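Local atomic coordinates of acarbose Kinase Mak1 (Uncultured bacterium, PDB entry 6WB4), a protein that phosphorylates the antidiabetic drug acarbose, probably with ATP as phosphate donor, as a carbohydrate kinase of the pfkB (ribokinase) family encoded in the human microbiome. Residues H109-V117 against S128-F138; L69-M80 against A96-I104. All coordinates share one frame; numbering follows the deposited sequence.

Contact 1. Residues H109-V117 against S128-F138; sequences HISGTRRSV and SLYDPRHPFEF. With GLC (alpha-D-glucopyranose), chain D; AC1 (4,6-dideoxy-4-{[(1S,4R,5S,6S)-4,5,6-trihydroxy-3-(hydroxymethyl)cyclohex-2-en-1-yl]amino}-alpha-D-glucopyranose), chain C.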
# COMPACT_ATOMS: atom_id res chain seq x y z
N HIS B 109 -9.80 -17.55 3.85
CA HIS B 109 -11.00 -17.22 3.09
C HIS B 109 -10.62 -16.65 1.72
O HIS B 109 -9.61 -15.95 1.60
CB HIS B 109 -11.87 -16.23 3.85
CG HIS B 109 -13.22 -16.03 3.23
ND1 HIS B 109 -13.47 -15.05 2.29
CD2 HIS B 109 -14.40 -16.67 3.43
CE1 HIS B 109 -14.74 -15.10 1.92
NE2 HIS B 109 -15.32 -16.07 2.60
N ILE B 110 -11.43 -16.96 0.72
CA ILE B 110 -11.15 -16.59 -0.67
C ILE B 110 -10.96 -15.09 -0.88
O ILE B 110 -10.17 -14.66 -1.72
CB ILE B 110 -12.26 -17.10 -1.61
CG1 ILE B 110 -13.64 -16.70 -1.08
CG2 ILE B 110 -12.18 -18.61 -1.77
CD1 ILE B 110 -14.74 -16.86 -2.10
N SER B 111 -11.68 -14.29 -0.09
CA SER B 111 -11.62 -12.83 -0.20
C SER B 111 -10.22 -12.32 0.18
O SER B 111 -9.88 -11.17 -0.08
CB SER B 111 -12.69 -12.17 0.68
OG SER B 111 -12.74 -12.76 1.97
N GLY B 112 -9.43 -13.19 0.81
CA GLY B 112 -8.06 -12.85 1.15
C GLY B 112 -7.81 -12.19 2.49
O GLY B 112 -8.73 -11.98 3.29
N THR B 113 -6.54 -11.91 2.76
CA THR B 113 -6.09 -11.29 4.00
C THR B 113 -6.55 -9.83 4.12
O THR B 113 -6.56 -9.10 3.12
CB THR B 113 -4.57 -11.35 4.08
OG1 THR B 113 -4.15 -12.71 3.98
CG2 THR B 113 -4.06 -10.73 5.38
N ARG B 114 -6.91 -9.41 5.33
CA ARG B 114 -7.23 -8.01 5.59
C ARG B 114 -6.00 -7.16 5.34
O ARG B 114 -4.90 -7.52 5.74
CB ARG B 114 -7.69 -7.80 7.04
CG ARG B 114 -8.81 -8.69 7.50
CD ARG B 114 -9.18 -8.35 8.94
NE ARG B 114 -10.02 -9.38 9.56
CZ ARG B 114 -9.56 -10.42 10.25
NH1 ARG B 114 -8.26 -10.60 10.42
NH2 ARG B 114 -10.41 -11.29 10.78
N ARG B 115 -6.20 -6.00 4.71
CA ARG B 115 -5.07 -5.14 4.39
C ARG B 115 -5.44 -3.67 4.51
O ARG B 115 -6.60 -3.31 4.43
CB ARG B 115 -4.55 -5.44 2.99
CG ARG B 115 -5.59 -5.31 1.88
CD ARG B 115 -5.21 -6.20 0.70
NE ARG B 115 -5.40 -7.60 1.05
CZ ARG B 115 -5.03 -8.63 0.29
NH1 ARG B 115 -4.42 -8.43 -0.87
NH2 ARG B 115 -5.27 -9.87 0.72
N SER B 116 -4.44 -2.84 4.75
CA SER B 116 -4.64 -1.40 4.83
C SER B 116 -3.54 -0.67 4.10
O SER B 116 -2.42 -1.17 3.99
CB SER B 116 -4.69 -0.93 6.28
OG SER B 116 -5.67 -1.61 7.04
N VAL B 117 -3.87 0.52 3.60
CA VAL B 117 -2.84 1.50 3.28
C VAL B 117 -2.94 2.57 4.36
O VAL B 117 -4.02 3.07 4.66
CB VAL B 117 -3.00 2.10 1.86
CG1 VAL B 117 -2.21 3.41 1.74
CG2 VAL B 117 -2.58 1.09 0.79
N SER B 128 -5.66 5.83 8.07
CA SER B 128 -5.71 4.44 7.65
C SER B 128 -6.85 4.17 6.67
O SER B 128 -8.02 4.45 6.95
CB SER B 128 -5.85 3.53 8.88
OG SER B 128 -6.13 2.19 8.51
N LEU B 129 -6.50 3.65 5.50
CA LEU B 129 -7.49 3.22 4.53
C LEU B 129 -7.61 1.70 4.62
O LEU B 129 -6.79 0.96 4.08
CB LEU B 129 -7.08 3.66 3.13
CG LEU B 129 -6.71 5.14 3.08
CD1 LEU B 129 -6.02 5.47 1.77
CD2 LEU B 129 -7.96 6.00 3.26
N TYR B 130 -8.65 1.24 5.31
CA TYR B 130 -8.78 -0.15 5.72
C TYR B 130 -9.62 -1.00 4.76
O TYR B 130 -10.77 -0.68 4.48
CB TYR B 130 -9.37 -0.18 7.14
CG TYR B 130 -9.54 -1.53 7.79
CD1 TYR B 130 -8.44 -2.33 8.09
CD2 TYR B 130 -10.80 -1.99 8.14
CE1 TYR B 130 -8.61 -3.57 8.69
CE2 TYR B 130 -10.97 -3.22 8.75
CZ TYR B 130 -9.88 -4.01 9.02
OH TYR B 130 -10.06 -5.23 9.63
N ASP B 131 -9.05 -2.11 4.29
CA ASP B 131 -9.77 -3.07 3.45
C ASP B 131 -9.95 -4.39 4.20
O ASP B 131 -9.04 -5.21 4.24
CB ASP B 131 -9.03 -3.29 2.12
CG ASP B 131 -9.66 -4.40 1.26
OD1 ASP B 131 -10.84 -4.75 1.45
OD2 ASP B 131 -8.94 -4.93 0.38
N PRO B 132 -11.13 -4.57 4.80
CA PRO B 132 -11.49 -5.76 5.59
C PRO B 132 -11.64 -7.05 4.77
O PRO B 132 -11.53 -8.14 5.33
CB PRO B 132 -12.82 -5.36 6.24
CG PRO B 132 -13.35 -4.27 5.39
CD PRO B 132 -12.16 -3.53 4.89
N ARG B 133 -11.93 -6.93 3.47
CA ARG B 133 -12.00 -8.08 2.56
C ARG B 133 -13.14 -9.06 2.88
O ARG B 133 -13.99 -9.31 2.03
CB ARG B 133 -10.66 -8.85 2.53
CG ARG B 133 -9.55 -8.22 1.70
CD ARG B 133 -10.01 -8.00 0.26
NE ARG B 133 -8.99 -7.36 -0.58
CZ ARG B 133 -8.17 -8.02 -1.40
NH1 ARG B 133 -8.24 -9.34 -1.48
NH2 ARG B 133 -7.29 -7.36 -2.13
N HIS B 134 -13.11 -9.65 4.07
CA HIS B 134 -14.08 -10.70 4.45
C HIS B 134 -15.54 -10.20 4.50
O HIS B 134 -15.81 -9.08 4.95
CB HIS B 134 -13.69 -11.29 5.80
CG HIS B 134 -12.25 -11.66 5.91
ND1 HIS B 134 -11.59 -11.74 7.12
CD2 HIS B 134 -11.32 -11.94 4.97
CE1 HIS B 134 -10.32 -12.05 6.92
NE2 HIS B 134 -10.14 -12.19 5.62
N PRO B 135 -16.49 -11.04 4.07
CA PRO B 135 -17.92 -10.73 4.15
C PRO B 135 -18.36 -10.38 5.57
O PRO B 135 -17.98 -11.08 6.51
CB PRO B 135 -18.59 -12.02 3.68
CG PRO B 135 -17.57 -12.71 2.86
CD PRO B 135 -16.26 -12.38 3.49
N PHE B 136 -19.15 -9.31 5.72
CA PHE B 136 -19.62 -8.87 7.03
C PHE B 136 -20.26 -10.00 7.84
O PHE B 136 -20.02 -10.12 9.04
CB PHE B 136 -20.62 -7.72 6.87
CG PHE B 136 -21.07 -7.14 8.18
CD1 PHE B 136 -20.30 -6.18 8.82
CD2 PHE B 136 -22.22 -7.59 8.80
CE1 PHE B 136 -20.69 -5.66 10.04
CE2 PHE B 136 -22.62 -7.08 10.02
CZ PHE B 136 -21.86 -6.11 10.64
N GLU B 137 -21.09 -10.81 7.20
CA GLU B 137 -21.84 -11.85 7.89
C GLU B 137 -21.06 -13.18 7.95
O GLU B 137 -21.64 -14.22 8.25
CB GLU B 137 -23.20 -12.08 7.22
CG GLU B 137 -24.21 -10.95 7.39
CD GLU B 137 -24.66 -10.74 8.83
OE1 GLU B 137 -24.51 -11.66 9.66
OE2 GLU B 137 -25.17 -9.64 9.12
N PHE B 138 -19.77 -13.14 7.66
CA PHE B 138 -18.93 -14.35 7.70
C PHE B 138 -18.58 -14.81 9.11
O PHE B 138 -18.27 -13.99 9.98
CB PHE B 138 -17.63 -14.14 6.92
CG PHE B 138 -16.67 -15.30 7.04
CD1 PHE B 138 -16.93 -16.51 6.42
CD2 PHE B 138 -15.50 -15.17 7.79
CE1 PHE B 138 -16.05 -17.58 6.53
CE2 PHE B 138 -14.61 -16.24 7.91
CZ PHE B 138 -14.89 -17.45 7.28
C1 GLC D . -19.99 -2.67 8.11
C2 GLC D . -20.21 -1.40 8.94
C3 GLC D . -19.66 -1.47 10.38
C4 GLC D . -18.42 -2.35 10.52
C5 GLC D . -17.80 -2.63 9.16
C6 GLC D . -16.49 -3.41 9.26
O1 GLC D . -19.97 -2.31 6.72
O2 GLC D . -19.67 -0.26 8.26
O3 GLC D . -20.70 -1.91 11.26
O4 GLC D . -17.47 -1.70 11.37
O5 GLC D . -18.77 -3.37 8.41
O6 GLC D . -16.67 -4.64 9.97
C1 AC1 C . -13.21 -0.29 15.03
O2 AC1 C . -13.69 2.08 14.78
C2 AC1 C . -12.67 1.13 15.13
C4A AC1 C . -5.86 2.08 13.28
C3 AC1 C . -11.45 1.34 14.24
O3 AC1 C . -10.83 2.57 14.63
C4 AC1 C . -10.43 0.20 14.36
N4A AC1 C . -9.58 0.19 13.17
C5 AC1 C . -11.05 -1.19 14.53
O5 AC1 C . -12.17 -1.18 15.42
C6 AC1 C . -10.04 -2.17 15.11
C1B AC1 C . -8.55 1.20 13.01
C2B AC1 C . -7.50 0.77 11.97
O2B AC1 C . -7.81 -0.54 11.46
C3B AC1 C . -6.07 0.78 12.51
O3B AC1 C . -5.12 0.65 11.45
O4 AC1 C . -4.49 2.28 13.61
C5B AC1 C . -6.68 1.89 14.51
C7B AC1 C . -7.95 1.54 14.37
C6B AC1 C . -6.10 2.05 15.89
O6B AC1 C . -6.52 0.93 16.69
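Val-117 and Leu-129, and likewise Arg-115 and Asp-131, are hydrogen-bonded antiparallel pairs of a beta hairpin, with Ser-116 and Tyr-130 as the non-hydrogen-bonded pair between them, the short strand axes 4.7 Å apart at 156°. Past Asp-131 side chains take over. The guanidinium of Arg-115 lies flat on that of Arg-133, centres 3.6 Å apart and planes 21° from parallel. Arg-115 is bent at chi3 (71°), which curls its head back so that NE and NH2 both grip Thr-113 O side-on, in the guanidinium plane; NH2 also bridges to Asp-87. Arg-133 gives NH1 to Ser-111 O, 2.8 Å and nearly straight, and NE to the syn side of Asp-131 OD2 (2.6 Å) in a salt bridge. Arg-114 extends alongside Tyr-130, its CD 3.3 Å from Tyr-130 OH, and ends on Asp-82 and Val-32 O; His-134 ND1 and CE1 sit over one face of its guanidinium. The same imidazole sends NE2 to Gly-112 O in a weak, bent bond. Farther out, His-109 turns an edge, through CD2, to the face of Phe-138, a T-shaped pair with centroids 4.8 Å apart, and CE1 meets Pro-135 CD. Ser-116 OG lies at the edge of the Tyr-130 ring, over one face of which lies AC1 O2B of acarbose, 3.9 Å from Tyr-130 CD1; Ser-128 OG makes a weak bond to AC1 O3B. Phe-136 offers its ring edge to a glucose. The strand with Ser-128 and Tyr-130 thus serves the sugar site, while Arg-133 NH2 and Asp-131 OD2 also bond Ile-56 of the second subunit. Asp-131 bridges Arg-133 and Asp-87 bridges Arg-115, which probably offsets the like charges of the stack.

Contact 2. Residues L69-M80 against A96-I104; sequences LGVHALGRASAM and AYSAAGIPI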
# COMPACT_ATOMS: atom_id res chain seq x y z
N LEU B 69 1.96 -9.39 20.85
CA LEU B 69 3.38 -9.04 20.93
C LEU B 69 3.75 -8.50 22.31
O LEU B 69 4.77 -8.89 22.89
CB LEU B 69 3.73 -8.00 19.87
CG LEU B 69 4.09 -8.43 18.45
CD1 LEU B 69 4.14 -7.20 17.56
CD2 LEU B 69 5.46 -9.14 18.43
N GLY B 70 2.92 -7.60 22.84
CA GLY B 70 3.12 -7.05 24.16
C GLY B 70 3.18 -8.12 25.24
O GLY B 70 4.06 -8.11 26.10
N VAL B 71 2.24 -9.05 25.18
CA VAL B 71 2.17 -10.16 26.11
C VAL B 71 3.41 -11.06 26.01
O VAL B 71 3.99 -11.47 27.03
CB VAL B 71 0.91 -11.00 25.86
CG1 VAL B 71 0.98 -12.30 26.64
CG2 VAL B 71 -0.33 -10.21 26.26
N HIS B 72 3.79 -11.38 24.78
CA HIS B 72 4.95 -12.24 24.56
C HIS B 72 6.22 -11.55 25.06
O HIS B 72 7.08 -12.18 25.69
CB HIS B 72 5.07 -12.58 23.08
CG HIS B 72 6.10 -13.62 22.79
ND1 HIS B 72 7.44 -13.32 22.64
CD2 HIS B 72 6.00 -14.95 22.60
CE1 HIS B 72 8.11 -14.42 22.38
NE2 HIS B 72 7.26 -15.43 22.34
N ALA B 73 6.31 -10.25 24.82
CA ALA B 73 7.46 -9.45 25.20
C ALA B 73 7.71 -9.50 26.71
O ALA B 73 8.84 -9.37 27.17
CB ALA B 73 7.28 -8.00 24.73
N LEU B 74 6.62 -9.68 27.47
CA LEU B 74 6.67 -9.76 28.92
C LEU B 74 6.92 -11.19 29.42
O LEU B 74 6.73 -11.50 30.60
CB LEU B 74 5.37 -9.21 29.51
CG LEU B 74 5.26 -7.69 29.41
CD1 LEU B 74 3.86 -7.22 29.71
CD2 LEU B 74 6.23 -7.06 30.38
N GLY B 75 7.34 -12.06 28.51
CA GLY B 75 7.67 -13.43 28.88
C GLY B 75 6.46 -14.27 29.25
O GLY B 75 6.59 -15.29 29.93
N ARG B 76 5.29 -13.85 28.79
CA ARG B 76 4.09 -14.67 28.92
C ARG B 76 3.76 -15.31 27.58
O ARG B 76 4.14 -14.80 26.54
CB ARG B 76 2.91 -13.85 29.42
CG ARG B 76 2.79 -13.75 30.92
CD ARG B 76 3.82 -12.84 31.59
NE ARG B 76 3.36 -12.53 32.94
CZ ARG B 76 3.94 -11.69 33.79
NH1 ARG B 76 5.03 -11.02 33.43
NH2 ARG B 76 3.41 -11.50 34.99
N ALA B 77 3.04 -16.42 27.61
CA ALA B 77 2.71 -17.13 26.39
C ALA B 77 1.43 -16.60 25.76
O ALA B 77 0.33 -16.81 26.29
CB ALA B 77 2.58 -18.63 26.68
N SER B 78 1.55 -15.91 24.63
CA SER B 78 0.38 -15.44 23.91
C SER B 78 0.16 -16.32 22.69
O SER B 78 1.04 -17.08 22.30
CB SER B 78 0.54 -13.98 23.47
OG SER B 78 1.61 -13.83 22.56
N ALA B 79 -1.03 -16.23 22.10
CA ALA B 79 -1.36 -16.97 20.89
C ALA B 79 -2.42 -16.24 20.09
O ALA B 79 -3.17 -15.43 20.65
CB ALA B 79 -1.83 -18.38 21.22
N MSE B 80 -2.50 -16.52 18.80
CA MSE B 80 -3.46 -15.85 17.92
C MSE B 80 -4.33 -16.87 17.17
O MSE B 80 -3.85 -17.89 16.67
CB MSE B 80 -2.74 -14.94 16.91
CG MSE B 80 -3.63 -14.37 15.80
SE MSE B 80 -4.81 -12.89 16.37
CE MSE B 80 -3.42 -11.71 17.07
N ALA B 96 5.87 -13.89 9.90
CA ALA B 96 6.10 -12.87 10.91
C ALA B 96 5.81 -13.43 12.30
O ALA B 96 6.56 -13.17 13.25
CB ALA B 96 5.23 -11.65 10.64
N TYR B 97 4.73 -14.20 12.44
CA TYR B 97 4.44 -14.81 13.74
C TYR B 97 5.46 -15.88 14.10
O TYR B 97 5.83 -16.03 15.27
CB TYR B 97 3.02 -15.39 13.76
CG TYR B 97 2.00 -14.36 14.19
CD1 TYR B 97 1.59 -13.36 13.31
CD2 TYR B 97 1.46 -14.36 15.47
CE1 TYR B 97 0.69 -12.39 13.68
CE2 TYR B 97 0.55 -13.40 15.86
CZ TYR B 97 0.16 -12.42 14.96
OH TYR B 97 -0.74 -11.45 15.33
N SER B 98 5.94 -16.61 13.10
CA SER B 98 6.93 -17.64 13.38
C SER B 98 8.23 -17.01 13.90
O SER B 98 8.75 -17.43 14.92
CB SER B 98 7.19 -18.47 12.12
OG SER B 98 8.16 -19.46 12.39
N ALA B 99 8.70 -15.96 13.22
CA ALA B 99 9.91 -15.23 13.61
C ALA B 99 9.80 -14.59 15.00
O ALA B 99 10.81 -14.40 15.68
CB ALA B 99 10.24 -14.17 12.58
N ALA B 100 8.58 -14.24 15.41
CA ALA B 100 8.33 -13.65 16.73
C ALA B 100 8.17 -14.68 17.84
O ALA B 100 8.17 -14.35 19.02
CB ALA B 100 7.10 -12.76 16.67
N GLY B 101 8.02 -15.94 17.45
CA GLY B 101 7.87 -17.03 18.40
C GLY B 101 6.46 -17.17 18.95
O GLY B 101 6.27 -17.70 20.04
N ILE B 102 5.47 -16.69 18.20
CA ILE B 102 4.08 -16.63 18.65
C ILE B 102 3.20 -17.57 17.83
O ILE B 102 3.07 -17.40 16.62
CB ILE B 102 3.51 -15.21 18.58
CG1 ILE B 102 4.35 -14.25 19.42
CG2 ILE B 102 2.09 -15.18 19.12
CD1 ILE B 102 3.92 -12.81 19.30
N PRO B 103 2.61 -18.60 18.49
CA PRO B 103 1.74 -19.57 17.81
C PRO B 103 0.50 -18.91 17.22
O PRO B 103 -0.15 -18.09 17.87
CB PRO B 103 1.36 -20.54 18.93
CG PRO B 103 2.39 -20.36 19.97
CD PRO B 103 2.76 -18.91 19.92
N ILE B 104 0.18 -19.26 15.98
CA ILE B 104 -1.02 -18.75 15.34
C ILE B 104 -1.82 -19.86 14.68
O ILE B 104 -1.29 -20.73 14.00
CB ILE B 104 -0.71 -17.69 14.26
CG1 ILE B 104 -2.02 -17.09 13.72
CG2 ILE B 104 0.11 -18.28 13.15
CD1 ILE B 104 -1.83 -16.03 12.65
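A beta-alpha-beta unit is stitched together where Met-80, on strand 78-84, meets Ile-104, which opens strand 104-108. The two are a parallel bridge, CA atoms 4.6 Å apart, and the backbone bond from Met-80 N to Pro-103 O (3.0 Å) starts the pairing, with Ile-104 CA in a CA-H...O contact to Met-80 O. Met-80 is a selenomethionine whose CG runs beside Ile-104 CG1 at 3.8 Å, both side chains pointing the same way. Its chain folds at chi2 and chi3, 76° and 56°, and this brings CE up to Tyr-97 OH, while CB rests against Tyr-97 CE2. Tyr-97 belongs to helix 88-100, the crossover helix that links the two parallel strands in this Rossmann-like layer of the ribokinase fold. That helix closes in a Schellman motif at Gly-101, and the chain then turns through Ile-102 toward the sheet. Ile-102 is the wedge between this helix end and helix 65-73: its CD1 lies 4.1 Å from Leu-69 CD2, its CG1 runs along His-72 CD2 at 3.7 Å, and its CG2 touches Ser-78 OG, which itself bonds Ala-68 O. His-72, with CG anti to its backbone N (chi1 -171°), places its ring against the last turn of helix 88-100, with Ala-100 O over one face, 3.4 Å from His-72 CE1.

How the contacts relate
Contact 2 closes before contact 1 opens along the chain, and their centres are 23 Å apart with nearest atoms about 7 Å apart, so neither touches the other. Strand 78-84 leads from contact 2 to the border of contact 1: it carries Met-80 near its start and, near its end, Val-83, on which His-109, His-134 and Phe-138 pack. Contact 1 forms part of the acarbose pocket through Ser-128, Tyr-130 and Phe-136, whereas contact 2 lies farther from the sugar, where two helix ends meet the large sheet, with the Met-80 side chain about 12 Å from AC1. A calcium ion lies about 5 Å from the side chain of Ser-116 and one about 8 Å from that of Met-80.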